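Side-chain contacts in TOG array regulator of axonemal microtubules protein 1 (PDB 5DN7), which promotes microtubule polymerization through its TOG domains, of which this chain is the second, and takes part in building cilia and setting their length: residues V89-V94 against Y127-L132; N73-D76 against V82-G85. All blocks are in the same frame, centred on the assembly; numbering follows the deposited sequence.

Contact 1. Residues V89-V94 against Y127-L132; sequences VLHLLV and YMKIFL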
ATOM      1  N   VAL A  89      -3.118  -3.774  15.171  1.00 21.27           N
ATOM      2  CA  VAL A  89      -2.745  -5.149  15.503  1.00 23.39           C
ATOM      3  C   VAL A  89      -1.960  -5.828  14.362  1.00 23.67           C
ATOM      4  O   VAL A  89      -0.963  -6.495  14.588  1.00 30.05           O
ATOM      5  CB  VAL A  89      -3.984  -5.974  15.846  1.00 25.91           C
ATOM      6  CG1 VAL A  89      -3.656  -7.463  15.822  1.00 23.32           C
ATOM      7  CG2 VAL A  89      -4.522  -5.538  17.210  1.00 26.17           C
ATOM      8  N   LEU A  90      -2.421  -5.638  13.140  1.00 23.64           N
ATOM      9  CA  LEU A  90      -1.798  -6.197  11.953  1.00 23.22           C
ATOM     10  C   LEU A  90      -0.395  -5.634  11.748  1.00 19.71           C
ATOM     11  O   LEU A  90       0.528  -6.368  11.422  1.00 23.64           O
ATOM     12  CB  LEU A  90      -2.675  -5.921  10.729  1.00 18.65           C
ATOM     13  CG  LEU A  90      -2.196  -6.490   9.395  1.00 22.22           C
ATOM     14  CD1 LEU A  90      -2.020  -7.984   9.524  1.00 23.90           C
ATOM     15  CD2 LEU A  90      -3.165  -6.137   8.257  1.00 19.11           C
ATOM     16  N   HIS A  91      -0.237  -4.331  11.947  1.00 21.67           N
ATOM     17  CA  HIS A  91       1.072  -3.700  11.867  1.00 21.62           C
ATOM     18  C   HIS A  91       2.025  -4.319  12.876  1.00 26.54           C
ATOM     19  O   HIS A  91       3.174  -4.650  12.542  1.00 19.89           O
ATOM     20  CB  HIS A  91       0.991  -2.192  12.120  1.00 18.39           C
ATOM     21  CG  HIS A  91       2.325  -1.511  12.075  1.00 26.70           C
ATOM     22  ND1 HIS A  91       2.663  -0.460  12.899  1.00 28.24           N
ATOM     23  CD2 HIS A  91       3.412  -1.739  11.296  1.00 29.17           C
ATOM     24  CE1 HIS A  91       3.898  -0.074  12.635  1.00 30.52           C
ATOM     25  NE2 HIS A  91       4.374  -0.840  11.666  1.00 26.45           N
ATOM     26  N   LEU A  92       1.548  -4.446  14.116  1.00 25.45           N
ATOM     27  CA  LEU A  92       2.389  -5.003  15.167  1.00 31.82           C
ATOM     28  C   LEU A  92       2.773  -6.447  14.824  1.00 31.87           C
ATOM     29  O   LEU A  92       3.926  -6.849  14.971  1.00 29.61           O
ATOM     30  CB  LEU A  92       1.682  -4.934  16.519  1.00 34.22           C
ATOM     31  CG  LEU A  92       2.436  -5.548  17.696  1.00 40.05           C
ATOM     32  CD1 LEU A  92       3.836  -4.968  17.789  1.00 41.63           C
ATOM     33  CD2 LEU A  92       1.672  -5.258  18.983  1.00 48.26           C
ATOM     34  N   LEU A  93       1.806  -7.213  14.336  1.00 32.04           N
ATOM     35  CA  LEU A  93       2.052  -8.597  13.944  1.00 25.87           C
ATOM     36  C   LEU A  93       3.148  -8.653  12.889  1.00 22.09           C
ATOM     37  O   LEU A  93       4.096  -9.418  13.016  1.00 27.66           O
ATOM     38  CB  LEU A  93       0.774  -9.259  13.420  1.00 25.20           C
ATOM     39  CG  LEU A  93       0.944 -10.650  12.779  1.00 27.60           C
ATOM     40  CD1 LEU A  93       1.428 -11.704  13.785  1.00 24.39           C
ATOM     41  CD2 LEU A  93      -0.331 -11.111  12.084  1.00 23.72           C
ATOM     42  N   VAL A  94       3.005  -7.824  11.860  1.00 25.09           N
ATOM     43  CA  VAL A  94       4.006  -7.720  10.809  1.00 27.44           C
ATOM     44  C   VAL A  94       5.369  -7.433  11.424  1.00 32.56           C
ATOM     45  O   VAL A  94       6.368  -8.047  11.052  1.00 34.89           O
ATOM     46  CB  VAL A  94       3.658  -6.607   9.804  1.00 33.29           C
ATOM     47  CG1 VAL A  94       4.875  -6.255   8.961  1.00 33.33           C
ATOM     48  CG2 VAL A  94       2.496  -7.035   8.921  1.00 18.40           C
ATOM     49  N   TYR A 127      -2.034   1.913   7.313  1.00 19.96           N
ATOM     50  CA  TYR A 127      -1.690   1.051   6.188  1.00 18.25           C
ATOM     51  C   TYR A 127      -0.393   1.495   5.500  1.00 22.05           C
ATOM     52  O   TYR A 127       0.315   0.657   4.933  1.00 23.71           O
ATOM     53  CB  TYR A 127      -2.846   0.899   5.184  1.00 13.97           C
ATOM     54  CG  TYR A 127      -3.311   2.074   4.360  1.00 21.04           C
ATOM     55  CD1 TYR A 127      -2.483   2.687   3.419  1.00 16.15           C
ATOM     56  CD2 TYR A 127      -4.643   2.500   4.442  1.00 15.97           C
ATOM     57  CE1 TYR A 127      -2.951   3.736   2.630  1.00 17.78           C
ATOM     58  CE2 TYR A 127      -5.118   3.536   3.663  1.00 19.11           C
ATOM     59  CZ  TYR A 127      -4.277   4.149   2.759  1.00 21.40           C
ATOM     60  OH  TYR A 127      -4.772   5.180   1.994  1.00 27.15           O
ATOM     61  N   MET A 128      -0.048   2.774   5.575  1.00 18.78           N
ATOM     62  CA  MET A 128       1.251   3.201   5.055  1.00 16.55           C
ATOM     63  C   MET A 128       2.383   2.580   5.887  1.00 21.22           C
ATOM     64  O   MET A 128       3.420   2.115   5.321  1.00 21.00           O
ATOM     65  CB  MET A 128       1.379   4.729   5.037  1.00 13.73           C
ATOM     66  CG  MET A 128       0.578   5.450   3.939  1.00 19.37           C
ATOM     67  SD  MET A 128       0.738   4.700   2.283  1.00 26.39           S
ATOM     68  CE  MET A 128       2.527   4.656   2.044  1.00 30.61           C
ATOM     69  N   LYS A 129       2.197   2.555   7.212  1.00 18.39           N
ATOM     70  CA  LYS A 129       3.180   1.832   8.044  1.00 20.07           C
ATOM     71  C   LYS A 129       3.349   0.389   7.574  1.00 23.86           C
ATOM     72  O   LYS A 129       4.488  -0.105   7.356  1.00 22.13           O
ATOM     73  CB  LYS A 129       2.777   1.840   9.521  1.00 22.17           C
ATOM     74  CG  LYS A 129       2.971   3.180  10.228  1.00 23.82           C
ATOM     75  CD  LYS A 129       2.228   3.153  11.561  1.00 30.58           C
ATOM     76  CE  LYS A 129       2.380   4.451  12.311  1.00 34.55           C
ATOM     77  NZ  LYS A 129       1.307   4.545  13.341  1.00 43.79           N
ATOM     78  N   ILE A 130       2.213  -0.287   7.384  1.00 23.64           N
ATOM     79  CA  ILE A 130       2.286  -1.683   6.946  1.00 18.95           C
ATOM     80  C   ILE A 130       3.024  -1.846   5.609  1.00 16.79           C
ATOM     81  O   ILE A 130       3.973  -2.633   5.515  1.00 21.44           O
ATOM     82  CB  ILE A 130       0.892  -2.312   6.848  1.00 18.46           C
ATOM     83  CG1 ILE A 130       0.308  -2.458   8.249  1.00 19.78           C
ATOM     84  CG2 ILE A 130       0.987  -3.689   6.241  1.00 15.32           C
ATOM     85  CD1 ILE A 130      -1.191  -2.460   8.288  1.00 20.03           C
ATOM     86  N   PHE A 131       2.613  -1.111   4.578  1.00 19.06           N
ATOM     87  CA  PHE A 131       3.251  -1.263   3.270  1.00 13.80           C
ATOM     88  C   PHE A 131       4.764  -0.945   3.296  1.00 20.74           C
ATOM     89  O   PHE A 131       5.532  -1.608   2.599  1.00 20.66           O
ATOM     90  CB  PHE A 131       2.549  -0.395   2.212  1.00 18.65           C
ATOM     91  CG  PHE A 131       1.283  -1.007   1.662  1.00 22.04           C
ATOM     92  CD1 PHE A 131       1.335  -2.160   0.898  1.00 23.45           C
ATOM     93  CD2 PHE A 131       0.041  -0.431   1.912  1.00 23.38           C
ATOM     94  CE1 PHE A 131       0.177  -2.734   0.396  1.00 24.49           C
ATOM     95  CE2 PHE A 131      -1.125  -0.998   1.401  1.00 31.94           C
ATOM     96  CZ  PHE A 131      -1.053  -2.160   0.642  1.00 24.60           C
ATOM     97  N   LEU A 132       5.184   0.055   4.082  1.00 15.36           N
ATOM     98  CA  LEU A 132       6.600   0.371   4.149  1.00 14.88           C
ATOM     99  C   LEU A 132       7.365  -0.739   4.846  1.00 23.39           C
ATOM    100  O   LEU A 132       8.488  -1.088   4.426  1.00 26.01           O
ATOM    101  CB  LEU A 132       6.847   1.709   4.856  1.00 18.78           C
ATOM    102  CG  LEU A 132       6.493   2.908   3.965  1.00 32.11           C
ATOM    103  CD1 LEU A 132       6.321   4.213   4.767  1.00 38.64           C
ATOM    104  CD2 LEU A 132       7.538   3.056   2.869  1.00 27.21           C
TER
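In the HEAT-repeat solenoid of the TOG domain, His91 and Leu90 on helix 80-97 meet Lys129 and Ile130 on helix 121-138, the second helices of two successive predicted HEAT repeats. The two segments run nearly parallel, at 19° with axes 9.4 Å apart, and a few side chains bridge them. The His91 imidazole presents a face to the base of Lys129. CB of Lys129 stands over its centre in a CH-pi contact, 3.8 Å from the ring centroid and 12° off the ring normal. Beyond CG the lysine chain is extended and crosses the histidine at about a right angle, bringing Lys129 CD to 3.8 Å from His91 CE1. The ring reaches across because its CG lies opposite the backbone N (chi1 179°). Lys129 NZ continues past it to a salt bridge with Glu126 one turn earlier, and remains 5.2 Å from His91 ND1. An alanine in place of His91 is likely to strip the aliphatic part of Lys129 of the ring beneath it and open a gap between the helices on this side. On the buried side Ile130 takes over: CG1 of Ile130 rests 3.9 Å from His91 CB, while Val108 and Ser112 of helix 105-114 pack against the same isoleucine. Ile130 also meets Leu90: the two side chains cross at about a right angle, Leu90 CD2 lying 4.2 Å from Ile130 CD1.

Contact 2. Residues N73-D76 against V82-G85; sequences NLLD and VVHG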
ATOM      1  N   ASN A  73     -11.177 -10.505   8.720  1.00 34.65           N
ATOM      2  CA  ASN A  73     -12.565 -10.297   8.991  1.00 35.33           C
ATOM      3  C   ASN A  73     -12.878  -9.050   9.787  1.00 31.92           C
ATOM      4  O   ASN A  73     -13.832  -8.403   9.543  1.00 33.79           O
ATOM      5  CB  ASN A  73     -13.214 -11.550   9.546  1.00 40.17           C
ATOM      6  CG  ASN A  73     -13.257 -12.668   8.531  1.00 49.22           C
ATOM      7  OD1 ASN A  73     -12.915 -13.780   8.840  1.00 58.49           O
ATOM      8  ND2 ASN A  73     -13.664 -12.373   7.328  1.00 44.89           N
ATOM      9  N   LEU A  74     -12.043  -8.733  10.746  1.00 31.14           N
ATOM     10  CA  LEU A  74     -12.255  -7.549  11.568  1.00 32.31           C
ATOM     11  C   LEU A  74     -12.176  -6.256  10.743  1.00 30.57           C
ATOM     12  O   LEU A  74     -12.794  -5.252  11.090  1.00 35.00           O
ATOM     13  CB  LEU A  74     -11.242  -7.515  12.705  1.00 31.88           C
ATOM     14  CG  LEU A  74     -11.438  -8.595  13.769  1.00 33.89           C
ATOM     15  CD1 LEU A  74     -10.334  -8.549  14.813  1.00 31.91           C
ATOM     16  CD2 LEU A  74     -12.803  -8.420  14.427  1.00 36.19           C
ATOM     17  N   LEU A  75     -11.435  -6.286   9.641  1.00 31.86           N
ATOM     18  CA  LEU A  75     -11.335  -5.116   8.778  1.00 23.80           C
ATOM     19  C   LEU A  75     -12.617  -4.882   7.977  1.00 35.69           C
ATOM     20  O   LEU A  75     -12.732  -3.889   7.262  1.00 40.71           O
ATOM     21  CB  LEU A  75     -10.147  -5.248   7.832  1.00 19.61           C
ATOM     22  CG  LEU A  75      -8.783  -5.301   8.508  1.00 20.15           C
ATOM     23  CD1 LEU A  75      -7.723  -5.562   7.475  1.00 23.01           C
ATOM     24  CD2 LEU A  75      -8.493  -4.000   9.267  1.00 22.25           C
ATOM     25  N   ASP A  76     -13.574  -5.797   8.094  1.00 35.41           N
ATOM     26  CA  ASP A  76     -14.885  -5.618   7.468  1.00 46.17           C
ATOM     27  C   ASP A  76     -15.847  -4.818   8.327  1.00 45.88           C
ATOM     28  O   ASP A  76     -16.957  -4.509   7.891  1.00 47.09           O
ATOM     29  CB  ASP A  76     -15.527  -6.967   7.155  1.00 55.48           C
ATOM     30  CG  ASP A  76     -14.896  -7.645   5.974  1.00 60.15           C
ATOM     31  OD1 ASP A  76     -14.654  -6.957   4.953  1.00 63.08           O
ATOM     32  OD2 ASP A  76     -14.644  -8.868   6.071  1.00 65.87           O
ATOM     33  N   VAL A  82     -12.757   0.308  14.920  1.00 29.04           N
ATOM     34  CA  VAL A  82     -12.425  -1.111  14.938  1.00 33.13           C
ATOM     35  C   VAL A  82     -11.433  -1.424  13.822  1.00 30.89           C
ATOM     36  O   VAL A  82     -10.439  -2.092  14.048  1.00 28.12           O
ATOM     37  CB  VAL A  82     -13.671  -1.999  14.781  1.00 28.86           C
ATOM     38  CG1 VAL A  82     -13.262  -3.450  14.613  1.00 28.80           C
ATOM     39  CG2 VAL A  82     -14.578  -1.844  15.986  1.00 29.05           C
ATOM     40  N   VAL A  83     -11.703  -0.919  12.624  1.00 25.69           N
ATOM     41  CA  VAL A  83     -10.779  -1.107  11.519  1.00 27.35           C
ATOM     42  C   VAL A  83      -9.394  -0.570  11.879  1.00 26.31           C
ATOM     43  O   VAL A  83      -8.386  -1.250  11.675  1.00 26.28           O
ATOM     44  CB  VAL A  83     -11.288  -0.419  10.241  1.00 26.06           C
ATOM     45  CG1 VAL A  83     -10.252  -0.521   9.138  1.00 21.94           C
ATOM     46  CG2 VAL A  83     -12.597  -1.039   9.803  1.00 28.06           C
ATOM     47  N   HIS A  84      -9.361   0.635  12.448  1.00 26.01           N
ATOM     48  CA  HIS A  84      -8.113   1.286  12.832  1.00 24.84           C
ATOM     49  C   HIS A  84      -7.336   0.443  13.837  1.00 26.62           C
ATOM     50  O   HIS A  84      -6.134   0.176  13.644  1.00 28.11           O
ATOM     51  CB  HIS A  84      -8.382   2.689  13.411  1.00 23.23           C
ATOM     52  CG  HIS A  84      -7.156   3.354  13.956  1.00 29.09           C
ATOM     53  ND1 HIS A  84      -6.876   3.408  15.306  1.00 29.40           N
ATOM     54  CD2 HIS A  84      -6.116   3.957  13.330  1.00 29.04           C
ATOM     55  CE1 HIS A  84      -5.720   4.024  15.487  1.00 31.04           C
ATOM     56  NE2 HIS A  84      -5.235   4.368  14.306  1.00 27.18           N
ATOM     57  N   GLY A  85      -8.020   0.007  14.893  1.00 21.81           N
ATOM     58  CA  GLY A  85      -7.385  -0.831  15.896  1.00 22.48           C
ATOM     59  C   GLY A  85      -6.871  -2.153  15.334  1.00 24.79           C
ATOM     60  O   GLY A  85      -5.790  -2.636  15.702  1.00 25.92           O
TER
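Between Leu75 and Val83 the flat groups are backbone carbonyls, the oxygen of each approached by a methyl of the other residue: no ring or side-chain amide or carboxylate carries this contact, and His84 takes no part here, packing on Val122, Ile123 and Glu126 of helix 121-138. Leu75 CD2 approaches Val83 O to 3.7 Å, and in return Val83 CG2 comes within 3.8 Å of Leu75 O. The preceding carbonyl is met likewise, with Val82 CG1 4.0 Å from Leu74 O. This is the turn of a helical hairpin, where the chain leaving helix 61-74 turns back beside the first turn of helix 80-97 inside one predicted HEAT repeat. The backbones come close, the CA atoms of Leu75 and Val83 being 4.9 Å apart, and an Asp76 N to Asn73 O hydrogen bond of 3.0 Å lies within the first segment. The Leu75 and Val83 side chains cross at about a right angle, CD2 of Leu75 3.9 Å from CG1 of Val83. Both Val83 branches are used: CG1, lying opposite its own backbone N (chi1 175°), meets the leucine methyl, whereas CG2 meets the leucine carbonyl. Val115 lies against both residues, and Arg40 of helix 40-52 touches Leu74 and Val82. Beside this buried patch, Asp76 makes a salt bridge to Lys114 of helix 105-114. No hydrogen bond joins the two segments. What holds them directly to each other is then mostly van der Waals packing of methyls on methyls and on carbonyl oxygens, sensitive to shape rather than to charge.

Helix 80-97 carries one side of both contacts, which lie about 13 Å apart, centre to centre. Contact 2 comes first along the chain, closing before contact 1 opens, and its second segment is followed after three residues by the first segment of contact 1. They do different jobs in the solenoid: contact 2 works within a predicted HEAT repeat, folding helix 61-74 against helix 80-97, while contact 1 joins that repeat to the next through helix 121-138. Contact 2 lies at the turn within a repeat; in TOG domains generally such turns form the tubulin-binding edge, so its position is consistent with nearness to that edge.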